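Conserved hypothetical protein (Staphylococcus aureus subsp. aureus, PDB 2AP3) is of unknown function but, as a four-helix-bundle member of a putative cell-wall binding lipoprotein family, may act at the staphylococcal cell surface. Local coordinates at residues K36-G39 and K40-E44; K116-D119 and D120-E124; K148-Q152 and N153-Q157. One frame throughout, in Å; residues are numbered along the deposited sequence.

Interaction 1 (K36-G39 and K40-E44); sequences KTVG and KKIAE
Lys40, Gly39 and Thr37 give up the most surface where 36-39 meets 40-44, two successive turns of helix 33-50. Lys40 stands one turn on from Lys36, its N donating to Lys36 O at 3.0 Å. Its CG is turned beside its own backbone N and anti to the carbonyl carbon (chi1 -70°), which lays CG against the same oxygen, Lys36 O, at 3.6 Å; beyond CG the chain runs out extended, carrying the ammonium away from the preceding turn. Gly39 takes part through its backbone: its O accepts from Ala43 N at 2.9 Å, and Ala43 CB sits close by the same oxygen. Thr37 adds a methyl. Its CG2 and the ammonium of Lys41 lie 3.8 Å apart (CG2 to NZ), the two side chains side by side and pointing the same way. The Lys41 chain bends at chi2 and again at chi4, which brings NZ alongside the threonine methyl.

On another side of the helix Val38 and Ile42 also run alongside each other, Val38 CG1 meeting Ile42 CD1 at 3.7 Å, and both touch Glu81 of helix 61-96. Between them the backbone bond from Ile42 N to Val38 O is 2.8 Å and nearly straight, 167° at the hydrogen. Lys41 joins this i to i+4 aliphatic pair at Glu81, at the boundary of the face, while Lys36 and Lys40 project from the exposed side, a distribution consistent with an amphipathic helix in a bundle.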
ATOM      1  N   LYS A  36       6.435  -5.199  -3.514  1.00 20.37           N
ATOM      2  CA  LYS A  36       6.806  -4.867  -4.886  1.00 19.95           C
ATOM      3  C   LYS A  36       6.351  -5.948  -5.878  1.00 19.13           C
ATOM      4  O   LYS A  36       5.850  -5.642  -6.962  1.00 18.62           O
ATOM      5  CB  LYS A  36       8.316  -4.633  -5.006  1.00 20.71           C
ATOM      6  CG  LYS A  36       8.795  -3.339  -4.358  1.00 24.39           C
ATOM      7  CD  LYS A  36       8.261  -2.099  -5.071  1.00 26.62           C
ATOM      8  CE  LYS A  36       9.008  -0.851  -4.604  1.00 29.44           C
ATOM      9  NZ  LYS A  36       8.324   0.399  -5.041  1.00 31.01           N
ATOM     10  N   THR A  37       6.483  -7.213  -5.483  1.00 18.61           N
ATOM     11  CA  THR A  37       6.058  -8.341  -6.321  1.00 18.42           C
ATOM     12  C   THR A  37       4.545  -8.315  -6.503  1.00 17.31           C
ATOM     13  O   THR A  37       4.034  -8.544  -7.617  1.00 16.42           O
ATOM     14  CB  THR A  37       6.486  -9.680  -5.677  1.00 19.01           C
ATOM     15  OG1 THR A  37       7.906  -9.674  -5.504  1.00 22.38           O
ATOM     16  CG2 THR A  37       6.122 -10.871  -6.581  1.00 19.46           C
ATOM     17  N   VAL A  38       3.823  -8.018  -5.426  1.00 16.54           N
ATOM     18  CA  VAL A  38       2.354  -7.841  -5.527  1.00 15.89           C
ATOM     19  C   VAL A  38       1.989  -6.766  -6.563  1.00 15.92           C
ATOM     20  O   VAL A  38       1.113  -6.955  -7.415  1.00 15.70           O
ATOM     21  CB  VAL A  38       1.743  -7.456  -4.149  1.00 16.63           C
ATOM     22  CG1 VAL A  38       0.293  -7.017  -4.307  1.00 17.09           C
ATOM     23  CG2 VAL A  38       1.898  -8.619  -3.165  1.00 18.70           C
ATOM     24  N   GLY A  39       2.648  -5.617  -6.480  1.00 15.91           N
ATOM     25  CA  GLY A  39       2.428  -4.544  -7.446  1.00 15.16           C
ATOM     26  C   GLY A  39       2.653  -4.969  -8.877  1.00 13.87           C
ATOM     27  O   GLY A  39       1.866  -4.611  -9.750  1.00 14.72           O
ATOM     28  N   LYS A  40       3.717  -5.732  -9.122  1.00 14.27           N
ATOM     29  CA  LYS A  40       3.955  -6.243 -10.480  1.00 13.43           C
ATOM     30  C   LYS A  40       2.851  -7.197 -10.933  1.00 13.49           C
ATOM     31  O   LYS A  40       2.395  -7.139 -12.071  1.00 13.65           O
ATOM     32  CB  LYS A  40       5.316  -6.913 -10.581  1.00 13.78           C
ATOM     33  CG  LYS A  40       6.451  -5.925 -10.495  1.00 14.47           C
ATOM     34  CD  LYS A  40       7.783  -6.655 -10.534  1.00 18.02           C
ATOM     35  CE  LYS A  40       8.930  -5.728 -10.173  1.00 20.02           C
ATOM     36  NZ  LYS A  40      10.230  -6.411 -10.480  1.00 20.11           N
ATOM     37  N   LYS A  41       2.410  -8.070 -10.027  1.00 13.64           N
ATOM     38  CA  LYS A  41       1.403  -9.067 -10.384  1.00 13.17           C
ATOM     39  C   LYS A  41       0.061  -8.376 -10.654  1.00 11.95           C
ATOM     40  O   LYS A  41      -0.647  -8.720 -11.595  1.00 12.84           O
ATOM     41  CB  LYS A  41       1.260 -10.088  -9.259  1.00 13.78           C
ATOM     42  CG  LYS A  41       2.462 -11.023  -9.154  1.00 17.44           C
ATOM     43  CD  LYS A  41       2.458 -12.115 -10.200  1.00 22.14           C
ATOM     44  CE  LYS A  41       3.829 -12.785 -10.305  1.00 25.71           C
ATOM     45  NZ  LYS A  41       4.393 -13.261  -9.007  1.00 29.32           N
ATOM     46  N   ILE A  42      -0.279  -7.378  -9.842  1.00 11.89           N
ATOM     47  CA  ILE A  42      -1.496  -6.619 -10.077  1.00 11.86           C
ATOM     48  C   ILE A  42      -1.394  -5.811 -11.371  1.00 11.51           C
ATOM     49  O   ILE A  42      -2.356  -5.762 -12.151  1.00 12.26           O
ATOM     50  CB  ILE A  42      -1.872  -5.754  -8.860  1.00 12.75           C
ATOM     51  CG1 ILE A  42      -2.332  -6.683  -7.725  1.00 13.35           C
ATOM     52  CG2 ILE A  42      -3.010  -4.766  -9.209  1.00 13.66           C
ATOM     53  CD1 ILE A  42      -2.546  -5.915  -6.419  1.00 14.61           C
ATOM     54  N   ALA A  43      -0.217  -5.286 -11.664  1.00 12.25           N
ATOM     55  CA  ALA A  43      -0.041  -4.575 -12.946  1.00 12.45           C
ATOM     56  C   ALA A  43      -0.274  -5.502 -14.150  1.00 12.08           C
ATOM     57  O   ALA A  43      -0.913  -5.113 -15.140  1.00 12.68           O
ATOM     58  CB  ALA A  43       1.328  -3.904 -13.028  1.00 12.76           C
ATOM     59  N   GLU A  44       0.223  -6.734 -14.072  1.00 11.46           N
ATOM     60  CA  GLU A  44      -0.038  -7.721 -15.111  1.00 11.20           C
ATOM     61  C   GLU A  44      -1.539  -7.978 -15.238  1.00 11.32           C
ATOM     62  O   GLU A  44      -2.071  -8.027 -16.355  1.00 12.09           O
ATOM     63  CB  GLU A  44       0.724  -9.016 -14.847  1.00 10.43           C
ATOM     64  CG  GLU A  44       2.250  -8.870 -14.832  1.00 13.03           C
ATOM     65  CD  GLU A  44       2.876  -8.798 -16.216  1.00 16.19           C
ATOM     66  OE1 GLU A  44       2.168  -9.051 -17.210  1.00 17.35           O
ATOM     67  OE2 GLU A  44       4.099  -8.504 -16.295  1.00 19.21           O
TER

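Interaction 2 (K116-D119 and D120-E124); sequences KQLD and DVLKE
Four consecutive i to i+4 bonds join Lys116-Asp119 to Asp120-Glu124 as regular alpha-helix within helix 109-150: the N atoms of Asp120, Val121, Leu122 and Lys123 donate in turn to the O atoms of Lys116, Gln117, Leu118 and Asp119, all near 2.9 to 3.0 Å. The angle at the hydrogen widens along the series, from 141° at Asp120 to 163° at Lys123.

Among the side chains, Leu118 and Leu122 cross obliquely, Leu118 CG lying 4.0 Å from Leu122 CD1. Both are buried and touch Tyr21 of helix 10-30. Gln117 starts with CG anti to its backbone N (chi1 171°) and then bends at chi2, which brings NE2 to 3.5 Å from Val121 CG2; the same NE2 is hydrogen-bonded to Glu191 of helix 157-195, a helix that Val121 also touches. The other end of this amide is occupied too, since a water donates to Gln117 OE1 at 2.7 Å and to Asp120 OD2 at 2.7 Å, bridging two side chains whose oxygens, both acceptors, could not bond directly. Asp120 OD1 meets Lys123 NZ in a long salt bridge of 4.0 Å. The extended lysine chain passes over the preceding turn on its way, with CD 3.3 Å from Asp119 O. The carboxylate of Asp119 is engaged across the bundle, its OD1 hydrogen-bonded to Tyr21.

Amide, water, carboxylate and ammonium therefore form a chain of polar contacts along one flank, while the buried Leu118, Val121 and Leu122 face helices 10-30, 61-96 and 157-195, as in the interior of a helical bundle. Lys123 would probably offset part of the negative charge of Asp120, and the amide of Gln117 is fixed in rotation by a different partner at each end.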
ATOM      1  N   LYS A 116      11.289   9.788  18.540  1.00 26.27           N
ATOM      2  CA  LYS A 116       9.865   9.684  18.806  1.00 26.82           C
ATOM      3  C   LYS A 116       9.070  10.199  17.604  1.00 26.22           C
ATOM      4  O   LYS A 116       8.023   9.650  17.272  1.00 26.89           O
ATOM      5  CB  LYS A 116       9.484  10.430  20.088  1.00 26.38           C
ATOM      6  CG  LYS A 116      10.014   9.748  21.345  1.00 28.30           C
ATOM      7  CD  LYS A 116       9.457  10.343  22.630  1.00 28.72           C
ATOM      8  CE  LYS A 116       9.937   9.536  23.837  1.00 31.10           C
ATOM      9  NZ  LYS A 116       9.607  10.173  25.152  1.00 33.33           N
ATOM     10  N   GLN A 117       9.605  11.222  16.935  1.00 25.50           N
ATOM     11  CA  GLN A 117       8.960  11.805  15.759  1.00 25.15           C
ATOM     12  C   GLN A 117       9.009  10.845  14.566  1.00 24.86           C
ATOM     13  O   GLN A 117       8.018  10.705  13.847  1.00 24.26           O
ATOM     14  CB  GLN A 117       9.572  13.179  15.419  1.00 25.50           C
ATOM     15  CG  GLN A 117       9.131  13.798  14.087  1.00 25.88           C
ATOM     16  CD  GLN A 117       7.645  14.098  14.013  1.00 28.38           C
ATOM     17  OE1 GLN A 117       6.949  14.152  15.034  1.00 28.32           O
ATOM     18  NE2 GLN A 117       7.149  14.320  12.793  1.00 26.60           N
ATOM     19  N   LEU A 118      10.147  10.187  14.359  1.00 24.93           N
ATOM     20  CA  LEU A 118      10.234   9.150  13.327  1.00 25.29           C
ATOM     21  C   LEU A 118       9.231   8.027  13.597  1.00 25.92           C
ATOM     22  O   LEU A 118       8.543   7.574  12.666  1.00 25.77           O
ATOM     23  CB  LEU A 118      11.658   8.600  13.206  1.00 25.77           C
ATOM     24  CG  LEU A 118      11.893   7.429  12.236  1.00 25.39           C
ATOM     25  CD1 LEU A 118      11.429   7.737  10.787  1.00 27.21           C
ATOM     26  CD2 LEU A 118      13.353   7.060  12.266  1.00 25.82           C
ATOM     27  N   ASP A 119       9.141   7.592  14.857  1.00 26.04           N
ATOM     28  CA  ASP A 119       8.154   6.579  15.277  1.00 26.14           C
ATOM     29  C   ASP A 119       6.723   7.001  15.017  1.00 26.21           C
ATOM     30  O   ASP A 119       5.875   6.186  14.656  1.00 26.20           O
ATOM     31  CB  ASP A 119       8.279   6.264  16.768  1.00 26.63           C
ATOM     32  CG  ASP A 119       9.278   5.185  17.057  1.00 28.05           C
ATOM     33  OD1 ASP A 119       9.691   4.460  16.121  1.00 27.35           O
ATOM     34  OD2 ASP A 119       9.662   5.068  18.252  1.00 28.69           O
ATOM     35  N   ASP A 120       6.443   8.278  15.225  1.00 25.40           N
ATOM     36  CA  ASP A 120       5.103   8.784  15.004  1.00 24.69           C
ATOM     37  C   ASP A 120       4.740   8.811  13.530  1.00 24.35           C
ATOM     38  O   ASP A 120       3.593   8.582  13.184  1.00 23.80           O
ATOM     39  CB  ASP A 120       4.936  10.171  15.623  1.00 25.25           C
ATOM     40  CG  ASP A 120       4.969  10.138  17.134  1.00 26.48           C
ATOM     41  OD1 ASP A 120       4.673   9.081  17.736  1.00 27.48           O
ATOM     42  OD2 ASP A 120       5.278  11.185  17.732  1.00 27.09           O
ATOM     43  N   VAL A 121       5.722   9.106  12.682  1.00 23.74           N
ATOM     44  CA  VAL A 121       5.513   9.129  11.241  1.00 23.70           C
ATOM     45  C   VAL A 121       5.358   7.709  10.716  1.00 23.55           C
ATOM     46  O   VAL A 121       4.536   7.474   9.833  1.00 23.57           O
ATOM     47  CB  VAL A 121       6.622   9.932  10.499  1.00 23.38           C
ATOM     48  CG1 VAL A 121       6.420   9.925   8.976  1.00 23.76           C
ATOM     49  CG2 VAL A 121       6.605  11.371  11.000  1.00 23.02           C
ATOM     50  N   LEU A 122       6.110   6.767  11.288  1.00 23.56           N
ATOM     51  CA  LEU A 122       5.930   5.359  10.938  1.00 22.93           C
ATOM     52  C   LEU A 122       4.542   4.868  11.361  1.00 23.04           C
ATOM     53  O   LEU A 122       3.878   4.153  10.599  1.00 22.21           O
ATOM     54  CB  LEU A 122       7.055   4.492  11.527  1.00 23.12           C
ATOM     55  CG  LEU A 122       8.403   4.619  10.813  1.00 24.03           C
ATOM     56  CD1 LEU A 122       9.561   4.190  11.723  1.00 24.98           C
ATOM     57  CD2 LEU A 122       8.446   3.809   9.522  1.00 25.76           C
ATOM     58  N   LYS A 123       4.083   5.276  12.547  1.00 23.17           N
ATOM     59  CA  LYS A 123       2.694   5.034  12.961  1.00 23.47           C
ATOM     60  C   LYS A 123       1.686   5.602  11.948  1.00 23.31           C
ATOM     61  O   LYS A 123       0.722   4.934  11.586  1.00 23.67           O
ATOM     62  CB  LYS A 123       2.422   5.603  14.371  1.00 23.91           C
ATOM     63  CG  LYS A 123       2.998   4.734  15.468  1.00 26.68           C
ATOM     64  CD  LYS A 123       3.337   5.509  16.735  1.00 30.13           C
ATOM     65  CE  LYS A 123       4.135   4.623  17.676  1.00 31.72           C
ATOM     66  NZ  LYS A 123       4.599   5.306  18.920  1.00 34.54           N
ATOM     67  N   GLU A 124       1.936   6.815  11.461  1.00 22.58           N
ATOM     68  CA  GLU A 124       1.046   7.433  10.478  1.00 22.36           C
ATOM     69  C   GLU A 124       1.073   6.635   9.159  1.00 21.11           C
ATOM     70  O   GLU A 124       0.039   6.525   8.467  1.00 20.76           O
ATOM     71  CB  GLU A 124       1.420   8.901  10.238  1.00 23.03           C
ATOM     72  CG  GLU A 124       0.353   9.687   9.483  1.00 26.36           C
ATOM     73  CD  GLU A 124      -1.067   9.335   9.935  1.00 29.90           C
ATOM     74  OE1 GLU A 124      -1.427   9.631  11.093  1.00 33.45           O
ATOM     75  OE2 GLU A 124      -1.821   8.746   9.136  1.00 33.63           O
TER
HETATM   76  O   HOH W   1       6.735  13.397  17.593  1.00 24.56           O

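Interaction 3 (K148-Q152 and N153-Q157); sequences KYLNQ and NDATQ
Tyr149 reaches across the turn between helices 109-150 and 157-195 to Thr156, the N-cap residue of helix 157-195, in a helix-loop-helix hairpin of the four-helix bundle. The tyrosine CG is anti to the backbone N (chi1 172°), which sends the ring out from the last turn of helix 109-150 toward the returning chain. There the hydroxyl accepts from Thr156 N over 3.0 Å, almost straight at 174°. Ala155 lies over one face of the ring: its CB is 4.3 Å from the centroid and 27° off the normal, a CH-pi contact whose closest pair is Tyr149 CE2 and Ala155 CB at 3.8 Å. The ring also takes part in a cation-pi interaction with Lys163 of helix 157-195.

Leu150 adds a looser apolar touch, CD2 standing 4.5 Å from Ala155 CB, and its side chain also meets Val68 of helix 61-96. Asn151, next along the chain, uses OD1 to accept a bond from Lys69, so the turn is tied to helix 61-96 as well. At Gln152 the backbone does the work. A single water donates to Gln152 O at 2.7 Å and accepts from Ala155 N at 2.9 Å, spanning the bend at Asn153 and Asp154, where the chain reverses.

Thr156 is thus held at its backbone by the tyrosine while its side chain serves the next helix: OG1, placed between the backbone N and the carbonyl carbon, caps Gly159 N.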
ATOM      1  N   LYS A 148     -20.736  -7.954 -12.616  1.00 12.15           N
ATOM      2  CA  LYS A 148     -21.841  -8.838 -12.242  1.00 13.01           C
ATOM      3  C   LYS A 148     -23.151  -8.384 -12.881  1.00 13.76           C
ATOM      4  O   LYS A 148     -23.963  -9.209 -13.326  1.00 13.67           O
ATOM      5  CB  LYS A 148     -21.994  -8.907 -10.739  1.00 12.29           C
ATOM      6  CG  LYS A 148     -20.944  -9.778 -10.068  1.00 13.66           C
ATOM      7  CD  LYS A 148     -21.212  -9.965  -8.538  1.00 14.16           C
ATOM      8  CE  LYS A 148     -22.579 -10.603  -8.201  1.00 16.68           C
ATOM      9  NZ  LYS A 148     -22.774 -10.676  -6.727  1.00 18.36           N
ATOM     10  N   TYR A 149     -23.351  -7.067 -12.939  1.00 13.73           N
ATOM     11  CA  TYR A 149     -24.540  -6.526 -13.584  1.00 14.84           C
ATOM     12  C   TYR A 149     -24.580  -6.905 -15.071  1.00 14.78           C
ATOM     13  O   TYR A 149     -25.621  -7.252 -15.617  1.00 15.79           O
ATOM     14  CB  TYR A 149     -24.600  -5.015 -13.350  1.00 15.90           C
ATOM     15  CG  TYR A 149     -25.682  -4.298 -14.127  1.00 16.29           C
ATOM     16  CD1 TYR A 149     -27.029  -4.462 -13.812  1.00 18.45           C
ATOM     17  CD2 TYR A 149     -25.348  -3.445 -15.168  1.00 17.67           C
ATOM     18  CE1 TYR A 149     -28.011  -3.800 -14.530  1.00 18.62           C
ATOM     19  CE2 TYR A 149     -26.337  -2.761 -15.894  1.00 19.75           C
ATOM     20  CZ  TYR A 149     -27.668  -2.952 -15.563  1.00 19.49           C
ATOM     21  OH  TYR A 149     -28.672  -2.304 -16.263  1.00 20.81           O
ATOM     22  N   LEU A 150     -23.425  -6.902 -15.719  1.00 13.35           N
ATOM     23  CA  LEU A 150     -23.380  -7.345 -17.122  1.00 13.66           C
ATOM     24  C   LEU A 150     -23.646  -8.843 -17.318  1.00 15.90           C
ATOM     25  O   LEU A 150     -23.981  -9.251 -18.446  1.00 15.95           O
ATOM     26  CB  LEU A 150     -22.001  -7.045 -17.738  1.00 13.35           C
ATOM     27  CG  LEU A 150     -21.502  -5.593 -17.698  1.00 13.52           C
ATOM     28  CD1 LEU A 150     -20.108  -5.499 -18.253  1.00 12.83           C
ATOM     29  CD2 LEU A 150     -22.434  -4.673 -18.473  1.00 16.26           C
ATOM     30  N   ASN A 151     -23.436  -9.652 -16.268  1.00 17.14           N
ATOM     31  CA  ASN A 151     -23.526 -11.146 -16.308  1.00 19.69           C
ATOM     32  C   ASN A 151     -24.942 -11.674 -16.047  1.00 21.48           C
ATOM     33  O   ASN A 151     -25.158 -12.875 -15.756  1.00 23.71           O
ATOM     34  CB  ASN A 151     -22.547 -11.775 -15.292  1.00 19.36           C
ATOM     35  CG  ASN A 151     -22.298 -13.265 -15.539  1.00 20.63           C
ATOM     36  OD1 ASN A 151     -22.175 -13.717 -16.692  1.00 23.41           O
ATOM     37  ND2 ASN A 151     -22.212 -14.035 -14.463  1.00 23.40           N
ATOM     38  N   GLN A 152     -25.911 -10.774 -16.109  1.00 22.14           N
ATOM     39  CA  GLN A 152     -27.308 -11.187 -16.079  1.00 22.78           C
ATOM     40  C   GLN A 152     -28.015 -10.647 -17.293  1.00 21.95           C
ATOM     41  O   GLN A 152     -27.534  -9.728 -17.942  1.00 21.67           O
ATOM     42  CB  GLN A 152     -28.015 -10.685 -14.823  1.00 23.59           C
ATOM     43  CG  GLN A 152     -27.405  -9.437 -14.182  1.00 28.22           C
ATOM     44  CD  GLN A 152     -28.142  -8.136 -14.486  1.00 32.02           C
ATOM     45  OE1 GLN A 152     -28.428  -7.784 -15.647  1.00 31.81           O
ATOM     46  NE2 GLN A 152     -28.411  -7.380 -13.425  1.00 35.20           N
ATOM     47  N   ASN A 153     -29.192 -11.195 -17.563  1.00 21.79           N
ATOM     48  CA  ASN A 153     -29.972 -10.789 -18.722  1.00 21.47           C
ATOM     49  C   ASN A 153     -30.428  -9.343 -18.616  1.00 21.34           C
ATOM     50  O   ASN A 153     -30.655  -8.848 -17.521  1.00 21.62           O
ATOM     51  CB  ASN A 153     -31.207 -11.678 -18.847  1.00 21.68           C
ATOM     52  CG  ASN A 153     -30.867 -13.130 -19.137  1.00 22.32           C
ATOM     53  OD1 ASN A 153     -29.834 -13.434 -19.749  1.00 22.87           O
ATOM     54  ND2 ASN A 153     -31.751 -14.044 -18.712  1.00 21.74           N
ATOM     55  N   ASP A 154     -30.564  -8.672 -19.762  1.00 22.23           N
ATOM     56  CA  ASP A 154     -31.234  -7.350 -19.825  1.00 22.22           C
ATOM     57  C   ASP A 154     -30.491  -6.141 -19.183  1.00 22.79           C
ATOM     58  O   ASP A 154     -31.110  -5.216 -18.637  1.00 22.61           O
ATOM     59  CB  ASP A 154     -32.695  -7.477 -19.328  1.00 22.96           C
ATOM     60  CG  ASP A 154     -33.494  -8.529 -20.102  1.00 24.59           C
ATOM     61  OD1 ASP A 154     -33.464  -8.502 -21.351  1.00 26.36           O
ATOM     62  OD2 ASP A 154     -34.172  -9.379 -19.466  1.00 24.78           O
ATOM     63  N   ALA A 155     -29.162  -6.130 -19.263  1.00 22.47           N
ATOM     64  CA  ALA A 155     -28.398  -4.948 -18.823  1.00 21.85           C
ATOM     65  C   ALA A 155     -28.691  -3.792 -19.773  1.00 20.75           C
ATOM     66  O   ALA A 155     -28.855  -4.015 -20.986  1.00 21.94           O
ATOM     67  CB  ALA A 155     -26.877  -5.246 -18.778  1.00 21.23           C
ATOM     68  N   THR A 156     -28.768  -2.578 -19.210  1.00 19.93           N
ATOM     69  CA  THR A 156     -28.998  -1.357 -19.995  1.00 19.27           C
ATOM     70  C   THR A 156     -27.826  -0.363 -19.901  1.00 17.96           C
ATOM     71  O   THR A 156     -27.022  -0.405 -18.955  1.00 18.36           O
ATOM     72  CB  THR A 156     -30.272  -0.621 -19.534  1.00 19.32           C
ATOM     73  OG1 THR A 156     -30.013   0.046 -18.300  1.00 19.26           O
ATOM     74  CG2 THR A 156     -31.459  -1.606 -19.374  1.00 21.02           C
ATOM     75  N   GLN A 157     -27.746   0.546 -20.872  1.00 16.93           N
ATOM     76  CA  GLN A 157     -26.766   1.629 -20.812  1.00 16.77           C
ATOM     77  C   GLN A 157     -26.922   2.505 -19.572  1.00 16.92           C
ATOM     78  O   GLN A 157     -25.938   2.890 -18.958  1.00 16.18           O
ATOM     79  CB  GLN A 157     -26.791   2.510 -22.066  1.00 15.75           C
ATOM     80  CG  GLN A 157     -25.574   3.425 -22.128  1.00 17.09           C
ATOM     81  CD  GLN A 157     -24.299   2.629 -22.325  1.00 16.91           C
ATOM     82  OE1 GLN A 157     -24.219   1.833 -23.255  1.00 15.74           O
ATOM     83  NE2 GLN A 157     -23.289   2.864 -21.478  1.00 16.51           N
TER
HETATM   84  O   HOH W   2     -27.422  -8.297 -20.252  1.00 21.59           O

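Interactions 2 and 3 share helix 109-150 but lie on opposite sides of the chain's centre, their centres about 48 Å apart; interaction 1 belongs to helix 33-50. None of the three touches another, yet all reach helix 61-96. Interaction 2 is partly buried and meets three other helices; its apolar packing is accompanied by side-chain hydrogen bonds to two of them, with the water and the long salt bridge along the flank. Interactions 1 and 3 are surface contacts. Interaction 1 keeps regular helical bonding beside a small aliphatic patch. In interaction 3 that i to i+4 ladder has ended, and an aromatic hydroxyl, a ring face and a bridging water connect the chain across the turn instead.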